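Local coordinates for glutathione S-transferase (PDB 7MIQ), which probably catalyses conjugation of glutathione to electrophilic compounds, as a dimeric Gtt2-class member of the glutathione S-transferase family, at residues P53-D58 against R71-A76; Y107-A112 against Y168-F173; P143-R148 against E153-D158. One frame throughout, in Å; residues are numbered along the deposited sequence.

Contact 1: P53-D58 against R71-A76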
ATOM      1  N   PRO A  53      -2.297  15.131  -0.917  1.00 18.96           N
ATOM      2  CA  PRO A  53      -1.280  16.106  -0.501  1.00 20.40           C
ATOM      3  C   PRO A  53       0.042  15.982  -1.253  1.00 14.58           C
ATOM      4  O   PRO A  53       0.362  14.925  -1.799  1.00 14.30           O
ATOM      5  CB  PRO A  53      -1.077  15.783   0.980  1.00 19.18           C
ATOM      6  CG  PRO A  53      -1.368  14.326   1.071  1.00 19.63           C
ATOM      7  CD  PRO A  53      -2.494  14.080   0.098  1.00 15.41           C
ATOM      8  N   LEU A  54       0.802  17.074  -1.265  1.00 13.93           N
ATOM      9  CA  LEU A  54       2.100  17.119  -1.929  1.00 15.31           C
ATOM     10  C   LEU A  54       3.065  17.866  -1.026  1.00 16.65           C
ATOM     11  O   LEU A  54       2.800  19.011  -0.648  1.00 17.82           O
ATOM     12  CB  LEU A  54       2.000  17.802  -3.298  1.00 17.55           C
ATOM     13  CG  LEU A  54       3.276  17.843  -4.147  1.00 20.57           C
ATOM     14  CD1 LEU A  54       3.754  16.432  -4.472  1.00 20.05           C
ATOM     15  CD2 LEU A  54       3.045  18.644  -5.428  1.00 23.54           C
ATOM     16  N   LEU A  55       4.174  17.220  -0.676  1.00 13.77           N
ATOM     17  CA  LEU A  55       5.204  17.827   0.159  1.00 13.71           C
ATOM     18  C   LEU A  55       6.339  18.326  -0.724  1.00 17.57           C
ATOM     19  O   LEU A  55       6.826  17.591  -1.588  1.00 19.84           O
ATOM     20  CB  LEU A  55       5.743  16.827   1.181  1.00 14.09           C
ATOM     21  CG  LEU A  55       6.817  17.388   2.114  1.00 14.80           C
ATOM     22  CD1 LEU A  55       6.200  18.396   3.078  1.00 14.82           C
ATOM     23  CD2 LEU A  55       7.509  16.265   2.863  1.00 17.02           C
ATOM     24  N   GLU A  56       6.758  19.571  -0.508  1.00 17.33           N
ATOM     25  CA  GLU A  56       7.841  20.177  -1.274  1.00 15.33           C
ATOM     26  C   GLU A  56       8.980  20.507  -0.321  1.00 18.23           C
ATOM     27  O   GLU A  56       8.797  21.286   0.620  1.00 19.05           O
ATOM     28  CB  GLU A  56       7.362  21.430  -2.011  1.00 20.89           C
ATOM     29  CG  GLU A  56       8.374  21.995  -2.997  1.00 23.61           C
ATOM     30  CD  GLU A  56       7.867  23.243  -3.699  1.00 35.21           C
ATOM     31  OE1 GLU A  56       7.367  24.158  -3.009  1.00 37.82           O
ATOM     32  OE2 GLU A  56       7.963  23.306  -4.942  1.00 38.52           O
ATOM     33  N   LEU A  57      10.143  19.907  -0.556  1.00 19.36           N
ATOM     34  CA  LEU A  57      11.305  20.117   0.293  1.00 21.01           C
ATOM     35  C   LEU A  57      11.971  21.454  -0.029  1.00 18.43           C
ATOM     36  O   LEU A  57      11.689  22.091  -1.047  1.00 20.07           O
ATOM     37  CB  LEU A  57      12.306  18.974   0.119  1.00 21.95           C
ATOM     38  CG  LEU A  57      11.747  17.563   0.279  1.00 22.75           C
ATOM     39  CD1 LEU A  57      12.865  16.529   0.233  1.00 20.05           C
ATOM     40  CD2 LEU A  57      10.949  17.452   1.570  1.00 21.21           C
ATOM     41  N   ASP A  58      12.887  21.866   0.854  1.00 23.61           N
ATOM     42  CA  ASP A  58      13.593  23.129   0.656  1.00 28.58           C
ATOM     43  C   ASP A  58      14.298  23.186  -0.693  1.00 28.09           C
ATOM     44  O   ASP A  58      14.357  24.254  -1.313  1.00 27.69           O
ATOM     45  CB  ASP A  58      14.602  23.356   1.785  1.00 32.88           C
ATOM     46  CG  ASP A  58      13.936  23.720   3.097  1.00 43.03           C
ATOM     47  OD1 ASP A  58      12.819  24.280   3.061  1.00 45.53           O
ATOM     48  OD2 ASP A  58      14.529  23.445   4.161  1.00 51.71           O
ATOM     49  N   ARG A  71       6.240   9.283   6.115  1.00 14.17           N
ATOM     50  CA  ARG A  71       7.524   8.636   6.370  1.00 16.07           C
ATOM     51  C   ARG A  71       8.662   9.650   6.359  1.00 13.90           C
ATOM     52  O   ARG A  71       9.562   9.594   7.206  1.00 14.89           O
ATOM     53  CB  ARG A  71       7.779   7.523   5.351  1.00 15.93           C
ATOM     54  CG  ARG A  71       9.056   6.732   5.641  1.00 18.40           C
ATOM     55  CD  ARG A  71       9.265   5.540   4.707  1.00 17.00           C
ATOM     56  NE  ARG A  71       8.168   4.580   4.765  1.00 17.60           N
ATOM     57  CZ  ARG A  71       7.968   3.720   5.757  1.00 19.71           C
ATOM     58  NH1 ARG A  71       8.760   3.689   6.817  1.00 15.28           N
ATOM     59  NH2 ARG A  71       6.945   2.875   5.685  1.00 15.37           N
ATOM     60  N   TYR A  72       8.636  10.595   5.415  1.00 13.13           N
ATOM     61  CA  TYR A  72       9.665  11.632   5.394  1.00 14.23           C
ATOM     62  C   TYR A  72       9.565  12.525   6.625  1.00 17.97           C
ATOM     63  O   TYR A  72      10.577  12.825   7.274  1.00 17.41           O
ATOM     64  CB  TYR A  72       9.557  12.471   4.117  1.00 13.35           C
ATOM     65  CG  TYR A  72      10.712  13.438   3.957  1.00 19.57           C
ATOM     66  CD1 TYR A  72      10.680  14.701   4.548  1.00 21.82           C
ATOM     67  CD2 TYR A  72      11.844  13.080   3.238  1.00 13.27           C
ATOM     68  CE1 TYR A  72      11.745  15.583   4.417  1.00 19.24           C
ATOM     69  CE2 TYR A  72      12.909  13.955   3.098  1.00 16.46           C
ATOM     70  CZ  TYR A  72      12.854  15.202   3.691  1.00 19.11           C
ATOM     71  OH  TYR A  72      13.915  16.067   3.558  1.00 19.14           O
ATOM     72  N   LEU A  73       8.348  12.966   6.960  1.00 13.40           N
ATOM     73  CA  LEU A  73       8.163  13.850   8.107  1.00 12.87           C
ATOM     74  C   LEU A  73       8.557  13.175   9.411  1.00 16.82           C
ATOM     75  O   LEU A  73       9.016  13.850  10.340  1.00 13.05           O
ATOM     76  CB  LEU A  73       6.711  14.315   8.184  1.00 15.15           C
ATOM     77  CG  LEU A  73       6.209  15.189   7.033  1.00 18.26           C
ATOM     78  CD1 LEU A  73       4.694  15.375   7.132  1.00 17.32           C
ATOM     79  CD2 LEU A  73       6.928  16.526   7.023  1.00 18.89           C
ATOM     80  N   ASP A  74       8.368  11.855   9.508  1.00 16.73           N
ATOM     81  CA  ASP A  74       8.773  11.134  10.712  1.00 14.81           C
ATOM     82  C   ASP A  74      10.268  11.293  10.966  1.00 18.38           C
ATOM     83  O   ASP A  74      10.699  11.449  12.113  1.00 17.03           O
ATOM     84  CB  ASP A  74       8.398   9.656  10.583  1.00 13.96           C
ATOM     85  CG  ASP A  74       8.561   8.891  11.891  1.00 18.57           C
ATOM     86  OD1 ASP A  74       8.189   9.429  12.952  1.00 20.46           O
ATOM     87  OD2 ASP A  74       9.040   7.739  11.856  1.00 18.63           O
ATOM     88  N   GLU A  75      11.075  11.273   9.905  1.00 17.84           N
ATOM     89  CA  GLU A  75      12.507  11.480  10.062  1.00 21.42           C
ATOM     90  C   GLU A  75      12.876  12.954  10.127  1.00 20.52           C
ATOM     91  O   GLU A  75      13.924  13.294  10.688  1.00 19.73           O
ATOM     92  CB  GLU A  75      13.265  10.805   8.919  1.00 19.47           C
ATOM     93  CG  GLU A  75      13.073   9.303   8.870  1.00 24.28           C
ATOM     94  CD  GLU A  75      13.950   8.636   7.831  1.00 21.44           C
ATOM     95  OE1 GLU A  75      15.161   8.939   7.790  1.00 22.81           O
ATOM     96  OE2 GLU A  75      13.427   7.817   7.050  1.00 18.50           O
ATOM     97  N   ALA A  76      12.039  13.833   9.572  1.00 17.80           N
ATOM     98  CA  ALA A  76      12.339  15.259   9.595  1.00 18.90           C
ATOM     99  C   ALA A  76      12.145  15.857  10.982  1.00 24.71           C
ATOM    100  O   ALA A  76      12.882  16.772  11.365  1.00 21.88           O
ATOM    101  CB  ALA A  76      11.471  15.997   8.576  1.00 16.08           C
TER
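Leu-57 and Tyr-72 extend toward each other from opposite directions, so that the forked end of the leucine meets the hydroxyl end of the phenol. The two methyls share the work. CD2 of Leu-57 lies 3.5 Å from Tyr-72 CE1, while CD1 of Leu-57 is 3.5 Å from Tyr-72 OH; Tyr-72 CZ lies near both methyls of Leu-57. The approach is oblique to the ring and is not a stack. Tyr-72 has its CG anti to the backbone N (chi1 -172°), which carries the ring off helix 66-76 toward the sheet.

Leu-55 comes at about a right angle to the tyrosine and touches nearer the root of the ring, with CD2 of Leu-55 3.9 Å from CD1 of Tyr-72. The same methyl also reaches Leu-73, whose CD2 stands 4.2 Å from Leu-55 CD2. Leu-55 CD2 therefore sits by both a ring carbon and a leucine methyl, and these side chains bridge a backbone gap of 9.3 Å between the CA atoms of Leu-55 and Tyr-72.

Leu-55 belongs to strand 54-56, an inner strand of the thioredoxin-fold sheet, and follows closely on Pro-53, whose preceding peptide bond is cis, a hallmark of that fold. In relatives, the residue before this cis-proline binds the glutathione backbone. At the dimer interface, Leu-57 packs on Leu-89 of the second subunit and Tyr-72 on Ala-92 of that subunit, while Tyr-72 O accepts a hydrogen bond from Gln-88 NE2 of the same neighbour.

Leucine methyls on the tyrosine ring and on Leu-73, with one methyl also beside the hydroxyl, bury 174 Å² without any hydrogen bond between the segments. Shape and burial, rather than directed bonds, thus hold this part of the helix against the sheet.

Contact 2: Y107-A112 against Y168-F173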
ATOM      1  N   TYR A 107      -9.511   1.708   1.003  1.00 20.61           N
ATOM      2  CA  TYR A 107      -9.695   1.773  -0.444  1.00 25.06           C
ATOM      3  C   TYR A 107     -11.110   1.368  -0.840  1.00 22.83           C
ATOM      4  O   TYR A 107     -11.731   2.005  -1.700  1.00 25.44           O
ATOM      5  CB  TYR A 107      -8.669   0.880  -1.144  1.00 35.83           C
ATOM      6  CG  TYR A 107      -7.223   1.322  -1.036  1.00 57.43           C
ATOM      7  CD1 TYR A 107      -6.887   2.621  -0.674  1.00 55.07           C
ATOM      8  CD2 TYR A 107      -6.191   0.430  -1.313  1.00 61.61           C
ATOM      9  CE1 TYR A 107      -5.558   3.017  -0.584  1.00 51.79           C
ATOM     10  CE2 TYR A 107      -4.865   0.815  -1.226  1.00 49.25           C
ATOM     11  CZ  TYR A 107      -4.553   2.108  -0.862  1.00 67.11           C
ATOM     12  OH  TYR A 107      -3.231   2.486  -0.777  1.00 61.62           O
ATOM     13  N   ALA A 108     -11.639   0.307  -0.224  1.00 21.56           N
ATOM     14  CA  ALA A 108     -13.009  -0.105  -0.508  1.00 23.45           C
ATOM     15  C   ALA A 108     -14.017   0.949  -0.067  1.00 30.76           C
ATOM     16  O   ALA A 108     -15.053   1.126  -0.720  1.00 27.95           O
ATOM     17  CB  ALA A 108     -13.305  -1.443   0.169  1.00 29.43           C
ATOM     18  N   ALA A 109     -13.734   1.659   1.030  1.00 23.03           N
ATOM     19  CA  ALA A 109     -14.640   2.712   1.479  1.00 23.96           C
ATOM     20  C   ALA A 109     -14.627   3.896   0.521  1.00 32.26           C
ATOM     21  O   ALA A 109     -15.679   4.476   0.230  1.00 29.32           O
ATOM     22  CB  ALA A 109     -14.268   3.160   2.893  1.00 23.64           C
ATOM     23  N   PHE A 110     -13.440   4.273   0.034  1.00 26.86           N
ATOM     24  CA  PHE A 110     -13.337   5.302  -0.997  1.00 31.15           C
ATOM     25  C   PHE A 110     -14.194   4.948  -2.207  1.00 36.58           C
ATOM     26  O   PHE A 110     -14.992   5.766  -2.681  1.00 38.32           O
ATOM     27  CB  PHE A 110     -11.877   5.475  -1.424  1.00 36.98           C
ATOM     28  CG  PHE A 110     -11.143   6.574  -0.705  1.00 43.87           C
ATOM     29  CD1 PHE A 110     -11.382   7.903  -1.012  1.00 54.23           C
ATOM     30  CD2 PHE A 110     -10.185   6.277   0.253  1.00 44.16           C
ATOM     31  CE1 PHE A 110     -10.695   8.918  -0.369  1.00 62.93           C
ATOM     32  CE2 PHE A 110      -9.497   7.288   0.904  1.00 48.19           C
ATOM     33  CZ  PHE A 110      -9.753   8.610   0.593  1.00 51.00           C
ATOM     34  N   GLN A 111     -14.036   3.726  -2.721  1.00 30.03           N
ATOM     35  CA  GLN A 111     -14.739   3.328  -3.937  1.00 38.01           C
ATOM     36  C   GLN A 111     -16.248   3.317  -3.733  1.00 39.23           C
ATOM     37  O   GLN A 111     -17.003   3.730  -4.621  1.00 36.29           O
ATOM     38  CB  GLN A 111     -14.252   1.953  -4.398  1.00 33.90           C
ATOM     39  CG  GLN A 111     -12.823   1.945  -4.914  1.00 39.46           C
ATOM     40  CD  GLN A 111     -12.644   2.825  -6.137  1.00 55.11           C
ATOM     41  OE1 GLN A 111     -13.544   2.942  -6.970  1.00 51.99           O
ATOM     42  NE2 GLN A 111     -11.480   3.455  -6.247  1.00 70.37           N
ATOM     43  N   ALA A 112     -16.711   2.840  -2.576  1.00 33.68           N
ATOM     44  CA  ALA A 112     -18.144   2.851  -2.304  1.00 29.49           C
ATOM     45  C   ALA A 112     -18.662   4.275  -2.161  1.00 36.70           C
ATOM     46  O   ALA A 112     -19.784   4.580  -2.586  1.00 35.81           O
ATOM     47  CB  ALA A 112     -18.448   2.038  -1.047  1.00 24.32           C
ATOM     48  N   TYR A 168      -8.745   5.227  11.719  1.00 12.89           N
ATOM     49  CA  TYR A 168      -9.683   6.279  12.101  1.00 13.42           C
ATOM     50  C   TYR A 168     -10.341   6.903  10.876  1.00 14.45           C
ATOM     51  O   TYR A 168     -11.565   7.080  10.843  1.00 14.26           O
ATOM     52  CB  TYR A 168      -8.942   7.325  12.941  1.00 12.87           C
ATOM     53  CG  TYR A 168      -9.645   8.648  13.182  1.00 13.34           C
ATOM     54  CD1 TYR A 168     -10.493   8.824  14.272  1.00 16.37           C
ATOM     55  CD2 TYR A 168      -9.416   9.737  12.349  1.00 15.56           C
ATOM     56  CE1 TYR A 168     -11.117  10.049  14.504  1.00 16.77           C
ATOM     57  CE2 TYR A 168     -10.029  10.955  12.572  1.00 19.02           C
ATOM     58  CZ  TYR A 168     -10.876  11.108  13.648  1.00 21.63           C
ATOM     59  OH  TYR A 168     -11.474  12.329  13.860  1.00 19.44           O
ATOM     60  N   ILE A 169      -9.549   7.215   9.845  1.00 13.37           N
ATOM     61  CA  ILE A 169     -10.110   7.756   8.610  1.00 15.30           C
ATOM     62  C   ILE A 169     -11.044   6.741   7.958  1.00 17.48           C
ATOM     63  O   ILE A 169     -12.119   7.098   7.457  1.00 14.96           O
ATOM     64  CB  ILE A 169      -8.983   8.189   7.650  1.00 15.47           C
ATOM     65  CG1 ILE A 169      -8.173   9.341   8.253  1.00 12.69           C
ATOM     66  CG2 ILE A 169      -9.551   8.587   6.287  1.00 15.54           C
ATOM     67  CD1 ILE A 169      -8.983  10.598   8.494  1.00 14.86           C
ATOM     68  N   PHE A 170     -10.653   5.461   7.960  1.00 19.52           N
ATOM     69  CA  PHE A 170     -11.494   4.416   7.376  1.00 14.84           C
ATOM     70  C   PHE A 170     -12.836   4.321   8.093  1.00 16.54           C
ATOM     71  O   PHE A 170     -13.895   4.309   7.453  1.00 16.73           O
ATOM     72  CB  PHE A 170     -10.754   3.071   7.409  1.00 16.26           C
ATOM     73  CG  PHE A 170     -11.659   1.864   7.321  1.00 16.55           C
ATOM     74  CD1 PHE A 170     -12.524   1.692   6.250  1.00 17.63           C
ATOM     75  CD2 PHE A 170     -11.630   0.889   8.310  1.00 20.32           C
ATOM     76  CE1 PHE A 170     -13.353   0.578   6.175  1.00 17.71           C
ATOM     77  CE2 PHE A 170     -12.452  -0.223   8.242  1.00 17.47           C
ATOM     78  CZ  PHE A 170     -13.314  -0.380   7.172  1.00 17.32           C
ATOM     79  N   ILE A 171     -12.814   4.252   9.426  1.00 16.60           N
ATOM     80  CA  ILE A 171     -14.069   4.155  10.168  1.00 16.48           C
ATOM     81  C   ILE A 171     -14.883   5.438  10.015  1.00 15.85           C
ATOM     82  O   ILE A 171     -16.119   5.390   9.951  1.00 17.91           O
ATOM     83  CB  ILE A 171     -13.791   3.809  11.646  1.00 16.16           C
ATOM     84  CG1 ILE A 171     -13.240   2.381  11.771  1.00 14.52           C
ATOM     85  CG2 ILE A 171     -15.047   3.973  12.500  1.00 15.53           C
ATOM     86  CD1 ILE A 171     -14.111   1.310  11.115  1.00 16.28           C
ATOM     87  N   GLY A 172     -14.218   6.594   9.930  1.00 17.96           N
ATOM     88  CA  GLY A 172     -14.930   7.822   9.608  1.00 17.06           C
ATOM     89  C   GLY A 172     -15.665   7.736   8.283  1.00 23.89           C
ATOM     90  O   GLY A 172     -16.816   8.172   8.170  1.00 22.74           O
ATOM     91  N   PHE A 173     -15.010   7.174   7.264  1.00 22.53           N
ATOM     92  CA  PHE A 173     -15.677   6.911   5.992  1.00 17.98           C
ATOM     93  C   PHE A 173     -16.923   6.061   6.195  1.00 21.67           C
ATOM     94  O   PHE A 173     -18.012   6.404   5.720  1.00 17.57           O
ATOM     95  CB  PHE A 173     -14.718   6.204   5.030  1.00 20.46           C
ATOM     96  CG  PHE A 173     -14.148   7.087   3.957  1.00 23.21           C
ATOM     97  CD1 PHE A 173     -14.948   7.561   2.934  1.00 30.99           C
ATOM     98  CD2 PHE A 173     -12.799   7.408   3.952  1.00 30.12           C
ATOM     99  CE1 PHE A 173     -14.422   8.363   1.940  1.00 30.32           C
ATOM    100  CE2 PHE A 173     -12.267   8.212   2.958  1.00 34.93           C
ATOM    101  CZ  PHE A 173     -13.083   8.689   1.952  1.00 31.01           C
TER
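Phe-173 begins its contact with the opposing helix at its first side-chain atom: CB lies 3.7 Å from Ala-109 CB. One bond further out, CG of Phe-173 is still within 4.1 Å of Ala-109 CB, so the small methyl is met by the root of the phenylalanine. CD1 of Phe-173 then passes 4.2 Å from Ala-109 O. Toward the tip the partner changes. CE2 of Phe-173 comes to 3.5 Å from Phe-110 CZ, and CZ of Phe-173 closes to 3.3 Å from Phe-110 CE1, standing over one face of the Phe-110 ring and displaced toward its rim.

The geometry is edge-to-face: the edge of Phe-173 is directed at the face of Phe-110, with ring centroids 4.4 Å apart and planes inclined at 56°. The packing is tight, and chi1 of Phe-173, at -104°, lies well off the staggered value. On the neighbouring turn Phe-170 presents its ring edge to the alanine, its CD1 lying 4.1 Å from Ala-109 CB.

Ala-109 CB thus meets both the root of Phe-173 and the edge of Phe-170, where the backbones are nearest; the segment axes are 9.4 Å apart and 31° from parallel. Leu-106 and Pro-10 also pack on Phe-173. Such packing between helices 88-114 and 162-177 belongs to the all-helical C-terminal domain of the glutathione S-transferase fold, here where it meets the thioredoxin domain.

Contact 3: P143-R148 against E153-D158. Unlike the reference sequence in segment 143-148: Thr-147 (reference Gln).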
ATOM      1  N   PRO A 143     -15.841  -7.159  10.841  1.00 26.58           N
ATOM      2  CA  PRO A 143     -15.645  -8.175  11.891  1.00 22.99           C
ATOM      3  C   PRO A 143     -14.184  -8.509  12.130  1.00 20.58           C
ATOM      4  O   PRO A 143     -13.777  -8.708  13.282  1.00 23.18           O
ATOM      5  CB  PRO A 143     -16.422  -9.387  11.358  1.00 24.19           C
ATOM      6  CG  PRO A 143     -17.431  -8.819  10.439  1.00 25.37           C
ATOM      7  CD  PRO A 143     -16.787  -7.623   9.808  1.00 25.29           C
ATOM      8  N   THR A 144     -13.381  -8.578  11.063  1.00 23.15           N
ATOM      9  CA  THR A 144     -11.956  -8.848  11.223  1.00 24.47           C
ATOM     10  C   THR A 144     -11.279  -7.762  12.049  1.00 20.36           C
ATOM     11  O   THR A 144     -10.439  -8.055  12.909  1.00 23.61           O
ATOM     12  CB  THR A 144     -11.289  -8.970   9.851  1.00 25.58           C
ATOM     13  OG1 THR A 144     -11.930 -10.003   9.097  1.00 29.14           O
ATOM     14  CG2 THR A 144      -9.811  -9.294   9.998  1.00 25.86           C
ATOM     15  N   LEU A 145     -11.633  -6.500  11.802  1.00 18.61           N
ATOM     16  CA  LEU A 145     -11.059  -5.408  12.581  1.00 21.45           C
ATOM     17  C   LEU A 145     -11.540  -5.445  14.026  1.00 17.80           C
ATOM     18  O   LEU A 145     -10.760  -5.200  14.953  1.00 17.70           O
ATOM     19  CB  LEU A 145     -11.407  -4.067  11.937  1.00 16.39           C
ATOM     20  CG  LEU A 145     -10.796  -2.828  12.591  1.00 17.16           C
ATOM     21  CD1 LEU A 145      -9.279  -2.940  12.639  1.00 20.82           C
ATOM     22  CD2 LEU A 145     -11.228  -1.568  11.836  1.00 15.12           C
ATOM     23  N   ASP A 146     -12.825  -5.734  14.238  1.00 18.55           N
ATOM     24  CA  ASP A 146     -13.347  -5.796  15.599  1.00 20.25           C
ATOM     25  C   ASP A 146     -12.685  -6.914  16.396  1.00 19.11           C
ATOM     26  O   ASP A 146     -12.354  -6.736  17.574  1.00 20.73           O
ATOM     27  CB  ASP A 146     -14.862  -5.982  15.572  1.00 21.34           C
ATOM     28  CG  ASP A 146     -15.478  -5.903  16.953  1.00 28.45           C
ATOM     29  OD1 ASP A 146     -15.690  -4.775  17.449  1.00 23.85           O
ATOM     30  OD2 ASP A 146     -15.737  -6.967  17.547  1.00 28.65           O
ATOM     31  N   THR A 147     -12.485  -8.079  15.774  1.00 23.13           N
ATOM     32  CA  THR A 147     -11.831  -9.177  16.479  1.00 18.72           C
ATOM     33  C   THR A 147     -10.393  -8.818  16.829  1.00 19.75           C
ATOM     34  O   THR A 147      -9.921  -9.121  17.933  1.00 19.18           O
ATOM     35  CB  THR A 147     -11.887 -10.455  15.641  1.00 26.92           C
ATOM     36  OG1 THR A 147     -13.254 -10.853  15.473  1.00 29.54           O
ATOM     37  CG2 THR A 147     -11.124 -11.582  16.326  1.00 30.95           C
ATOM     38  N   ARG A 148      -9.690  -8.148  15.913  1.00 20.29           N
ATOM     39  CA  ARG A 148      -8.343  -7.675  16.209  1.00 23.20           C
ATOM     40  C   ARG A 148      -8.342  -6.743  17.414  1.00 23.55           C
ATOM     41  O   ARG A 148      -7.512  -6.881  18.320  1.00 21.88           O
ATOM     42  CB  ARG A 148      -7.752  -6.978  14.979  1.00 21.44           C
ATOM     43  CG  ARG A 148      -6.410  -6.309  15.227  1.00 21.52           C
ATOM     44  CD  ARG A 148      -5.374  -7.298  15.744  1.00 17.66           C
ATOM     45  NE  ARG A 148      -4.051  -6.690  15.828  1.00 18.23           N
ATOM     46  CZ  ARG A 148      -2.983  -7.285  16.341  1.00 21.30           C
ATOM     47  NH1 ARG A 148      -3.046  -8.507  16.846  1.00 21.67           N
ATOM     48  NH2 ARG A 148      -1.822  -6.636  16.352  1.00 23.35           N
ATOM     49  N   GLU A 153      -4.799  -3.442  21.862  1.00 18.86           N
ATOM     50  CA  GLU A 153      -5.311  -2.115  22.191  1.00 21.70           C
ATOM     51  C   GLU A 153      -5.366  -1.222  20.956  1.00 21.34           C
ATOM     52  O   GLU A 153      -6.285  -0.407  20.811  1.00 18.39           O
ATOM     53  CB  GLU A 153      -4.470  -1.467  23.289  1.00 19.86           C
ATOM     54  CG  GLU A 153      -5.097  -0.178  23.806  1.00 20.83           C
ATOM     55  CD  GLU A 153      -4.384   0.404  25.006  1.00 37.08           C
ATOM     56  OE1 GLU A 153      -3.385  -0.194  25.459  1.00 52.75           O
ATOM     57  OE2 GLU A 153      -4.826   1.467  25.492  1.00 35.38           O
ATOM     58  N   TYR A 154      -4.396  -1.360  20.060  1.00 19.41           N
ATOM     59  CA  TYR A 154      -4.380  -0.634  18.801  1.00 18.55           C
ATOM     60  C   TYR A 154      -4.316  -1.639  17.656  1.00 18.82           C
ATOM     61  O   TYR A 154      -4.193  -2.846  17.870  1.00 16.40           O
ATOM     62  CB  TYR A 154      -3.218   0.366  18.774  1.00 15.81           C
ATOM     63  CG  TYR A 154      -3.361   1.425  19.854  1.00 17.97           C
ATOM     64  CD1 TYR A 154      -4.191   2.521  19.667  1.00 16.59           C
ATOM     65  CD2 TYR A 154      -2.697   1.307  21.072  1.00 19.34           C
ATOM     66  CE1 TYR A 154      -4.341   3.486  20.650  1.00 18.58           C
ATOM     67  CE2 TYR A 154      -2.843   2.267  22.064  1.00 19.65           C
ATOM     68  CZ  TYR A 154      -3.667   3.354  21.845  1.00 25.15           C
ATOM     69  OH  TYR A 154      -3.821   4.315  22.818  1.00 24.91           O
ATOM     70  N   ILE A 155      -4.427  -1.144  16.422  1.00 13.72           N
ATOM     71  CA  ILE A 155      -4.638  -2.055  15.298  1.00 15.30           C
ATOM     72  C   ILE A 155      -3.390  -2.890  15.030  1.00 14.91           C
ATOM     73  O   ILE A 155      -3.448  -4.125  14.987  1.00 17.15           O
ATOM     74  CB  ILE A 155      -5.077  -1.282  14.043  1.00 16.17           C
ATOM     75  CG1 ILE A 155      -6.433  -0.608  14.284  1.00 14.51           C
ATOM     76  CG2 ILE A 155      -5.170  -2.227  12.859  1.00 15.07           C
ATOM     77  CD1 ILE A 155      -6.923   0.216  13.103  1.00 13.04           C
ATOM     78  N   ALA A 156      -2.246  -2.233  14.835  1.00 14.59           N
ATOM     79  CA  ALA A 156      -1.054  -2.943  14.374  1.00 16.10           C
ATOM     80  C   ALA A 156      -0.307  -3.612  15.521  1.00 17.75           C
ATOM     81  O   ALA A 156       0.214  -4.722  15.360  1.00 16.26           O
ATOM     82  CB  ALA A 156      -0.121  -1.981  13.636  1.00 15.76           C
ATOM     83  N   THR A 157      -0.214  -2.934  16.664  1.00 14.98           N
ATOM     84  CA  THR A 157       0.537  -3.403  17.826  1.00 18.10           C
ATOM     85  C   THR A 157      -0.234  -2.996  19.079  1.00 23.76           C
ATOM     86  O   THR A 157      -1.382  -2.546  19.009  1.00 21.86           O
ATOM     87  CB  THR A 157       1.959  -2.820  17.852  1.00 20.23           C
ATOM     88  OG1 THR A 157       1.884  -1.402  18.020  1.00 20.30           O
ATOM     89  CG2 THR A 157       2.723  -3.131  16.564  1.00 17.82           C
ATOM     90  N   ASP A 158       0.409  -3.139  20.238  1.00 21.82           N
ATOM     91  CA  ASP A 158      -0.146  -2.611  21.479  1.00 22.72           C
ATOM     92  C   ASP A 158       0.123  -1.124  21.665  1.00 22.56           C
ATOM     93  O   ASP A 158      -0.293  -0.559  22.682  1.00 22.64           O
ATOM     94  CB  ASP A 158       0.391  -3.397  22.677  1.00 25.79           C
ATOM     95  CG  ASP A 158      -0.253  -4.763  22.807  1.00 37.38           C
ATOM     96  OD1 ASP A 158      -1.500  -4.836  22.731  1.00 41.54           O
ATOM     97  OD2 ASP A 158       0.482  -5.758  22.963  1.00 47.97           O
TER
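Arg-148 donates from helix 127-151 to the backbone carbonyls of Ile-155 and Ala-156, tying the helix to the loop that leads into helix 162-177 of the C-terminal helical domain in the glutathione S-transferase fold. The principal bond runs from Arg-148 NE to Ile-155 O at 2.8 Å. It is nearly straight, with an N-H...O angle of 169°, and the acceptor lies almost exactly in the guanidinium plane. A bend at chi2 (57°) in an otherwise extended chain turns this edge of the group to the loop.

NH2 of Arg-148 adds two weak bonds, one to Ala-156 O at 3.0 Å and a longer one to Ile-155 O at 3.3 Å. Ile-155 O thus takes one strong, straight bond from NE and a weak second one from NH2. The remaining nitrogen, NH1, forms a salt bridge with Glu-151 OE2, so every guanidinium nitrogen has a partner and its rotation is well defined.

Ile-155 N bonds to Asp-164 OD1 of helix 162-177, while Thr-157 OG1 and Gln-159 N bond to each other within the loop. Within the helix, Pro-143 O accepts both the backbone N and OG1 of Thr-147, from opposite faces of its carbonyl plane.

Apolar packing completes the join, as Leu-145 CD1 lies 4.0 Å from CD1 of Ile-155 and the same distance from its CG1.

How the contacts relate
Contact 1 lies in the thioredoxin-like N-terminal domain, joining its sheet to helix 66-76; contacts 2 and 3 both lie in the helical C-terminal domain. Along the chain contact 1 is complete before the others begin, and the segments of contact 3 fall between the two of contact 2. Centres are 24 Å apart for contacts 1 and 2, and 28 Å for contacts 1 and 3, without touching. Contacts 2 and 3, at 17 Å, do meet: Phe-170 and Ile-171 pack on Leu-145, connecting helices 162-177 and 127-151. Contact 1 borders the second subunit broadly and contact 2 reaches it through Tyr-107, whereas contact 3 touches no other chain of the dimer.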